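Local coordinates for protein glycosyl transferase family 8 (Streptococcus pneumoniae, PDB 5GVV) that transfers galactose from UDP-galactose to the terminal glucose of the already glycosylated serine-rich repeat protein PsrP, with manganese at its active site, at residues Q41-P44 and Q45-S49. Sequence-based numbering, arbitrary orientation.
Sequences QDIP and QEWFS
The carbonyl oxygen of P44, at the N-cap of helix 45-57, is where the first turn of the helix closes on the loop before it: the backbone N of W47 gives P44 O a weak hydrogen bond, 3.2 Å long and bent to 132° at the hydrogen. The same oxygen lies 3.6 Å from F48 N and meets the edge of the F48 ring, with CD2 3.8 Å away. One residue on, the regular i+4 to i pattern begins, with S49 N donating to Q45 O at 2.9 Å. On the buried side of this turn, I43 reaches forward to two aromatic rings. Its CG2 is carried anti to the backbone N by chi1 (CG1 at -57°), and this single methyl touches both W47 CE3 at 3.8 Å and F48 CE2 at 3.7 Å. The I43 and F48 side chains meet at about a right angle, while W47 CE3 lies over one face of the F48 ring, 4.0 Å above its plane and displaced toward the rim. E46 folds back through a bend at chi2 (86°), bringing OE1 within 3.8 Å of P44 CB; its other oxygen, OE2, forms a salt bridge with R244 of the second subunit, and W248 of that subunit packs on P44, E46 and W47. The arrangement is a strand-to-helix connection of the GT-A domain: the loop leaves strand 34-40, P44 touches Y14, in the loop whose neighbouring residues D13 and Y16 line the UDP pocket, W47 and I43 lean on helix 17-30, and F48 lies over strands 34-40 and 61-66.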
loop_
_atom_site.group_PDB
_atom_site.type_symbol
_atom_site.label_atom_id
_atom_site.label_comp_id
_atom_site.label_asym_id
_atom_site.label_seq_id
_atom_site.Cartn_x
_atom_site.Cartn_y
_atom_site.Cartn_z
ATOM N N GLN A 41 5.048 10.446 10.689
ATOM C CA GLN A 41 5.956 11.499 10.242
ATOM C C GLN A 41 5.759 11.812 8.772
ATOM O O GLN A 41 5.900 12.960 8.351
ATOM C CB GLN A 41 7.415 11.076 10.419
ATOM C CG GLN A 41 7.869 10.806 11.836
ATOM C CD GLN A 41 9.377 10.635 11.918
ATOM O OE1 GLN A 41 9.892 9.516 11.918
ATOM N NE2 GLN A 41 10.092 11.750 11.974
ATOM N N ASP A 42 5.440 10.789 7.985
ATOM C CA ASP A 42 5.556 10.917 6.535
ATOM C C ASP A 42 4.343 10.479 5.716
ATOM O O ASP A 42 4.452 10.322 4.502
ATOM C CB ASP A 42 6.798 10.158 6.057
ATOM C CG ASP A 42 6.715 8.662 6.339
ATOM O OD1 ASP A 42 5.897 8.239 7.191
ATOM O OD2 ASP A 42 7.481 7.908 5.707
ATOM N N ILE A 43 3.191 10.292 6.354
ATOM C CA ILE A 43 1.988 9.917 5.609
ATOM C C ILE A 43 1.410 11.114 4.841
ATOM O O ILE A 43 1.165 12.179 5.422
ATOM C CB ILE A 43 0.919 9.267 6.511
ATOM C CG1 ILE A 43 1.491 8.033 7.217
ATOM C CG2 ILE A 43 -0.303 8.857 5.696
ATOM C CD1 ILE A 43 0.501 7.353 8.152
ATOM N N PRO A 44 1.209 10.942 3.524
ATOM C CA PRO A 44 0.703 12.000 2.640
ATOM C C PRO A 44 -0.659 12.545 3.058
ATOM O O PRO A 44 -1.526 11.780 3.485
ATOM C CB PRO A 44 0.591 11.292 1.290
ATOM C CG PRO A 44 1.673 10.265 1.332
ATOM C CD PRO A 44 1.656 9.762 2.756
ATOM N N GLN A 45 -0.836 13.856 2.916
ATOM C CA GLN A 45 -2.053 14.535 3.342
ATOM C C GLN A 45 -3.298 14.057 2.593
ATOM O O GLN A 45 -4.399 14.066 3.152
ATOM C CB GLN A 45 -1.891 16.046 3.152
ATOM C CG GLN A 45 -0.957 16.713 4.159
ATOM C CD GLN A 45 -0.486 18.077 3.696
ATOM O OE1 GLN A 45 0.325 18.182 2.774
ATOM N NE2 GLN A 45 -0.994 19.129 4.327
ATOM N N GLU A 46 -3.117 13.654 1.335
ATOM C CA GLU A 46 -4.221 13.186 0.500
ATOM C C GLU A 46 -4.886 11.948 1.085
ATOM O O GLU A 46 -6.106 11.778 0.991
ATOM C CB GLU A 46 -3.733 12.867 -0.920
ATOM C CG GLU A 46 -3.367 14.091 -1.761
ATOM C CD GLU A 46 -1.941 14.550 -1.554
ATOM O OE1 GLU A 46 -1.252 14.012 -0.664
ATOM O OE2 GLU A 46 -1.501 15.457 -2.290
ATOM N N TRP A 47 -4.078 11.075 1.673
ATOM C CA TRP A 47 -4.603 9.875 2.313
ATOM C C TRP A 47 -5.483 10.273 3.490
ATOM O O TRP A 47 -6.610 9.792 3.617
ATOM C CB TRP A 47 -3.460 8.962 2.769
ATOM C CG TRP A 47 -3.933 7.655 3.371
ATOM C CD1 TRP A 47 -4.221 6.493 2.706
ATOM C CD2 TRP A 47 -4.172 7.390 4.756
ATOM N NE1 TRP A 47 -4.625 5.522 3.599
ATOM C CE2 TRP A 47 -4.605 6.053 4.865
ATOM C CE3 TRP A 47 -4.061 8.160 5.918
ATOM C CZ2 TRP A 47 -4.926 5.466 6.092
ATOM C CZ3 TRP A 47 -4.379 7.575 7.136
ATOM C CH2 TRP A 47 -4.806 6.241 7.212
ATOM N N PHE A 48 -4.977 11.168 4.334
ATOM C CA PHE A 48 -5.731 11.643 5.487
ATOM C C PHE A 48 -7.048 12.308 5.100
ATOM O O PHE A 48 -8.073 12.045 5.729
ATOM C CB PHE A 48 -4.890 12.629 6.303
ATOM C CG PHE A 48 -4.047 11.978 7.353
ATOM C CD1 PHE A 48 -4.600 11.622 8.575
ATOM C CD2 PHE A 48 -2.699 11.733 7.127
ATOM C CE1 PHE A 48 -3.831 11.020 9.556
ATOM C CE2 PHE A 48 -1.917 11.132 8.101
ATOM C CZ PHE A 48 -2.484 10.775 9.320
ATOM N N SER A 49 -7.026 13.165 4.078
ATOM C CA SER A 49 -8.242 13.856 3.646
ATOM C C SER A 49 -9.400 12.908 3.328
ATOM O O SER A 49 -10.523 13.114 3.799
ATOM C CB SER A 49 -7.960 14.769 2.452
ATOM O OG SER A 49 -7.139 15.853 2.843
#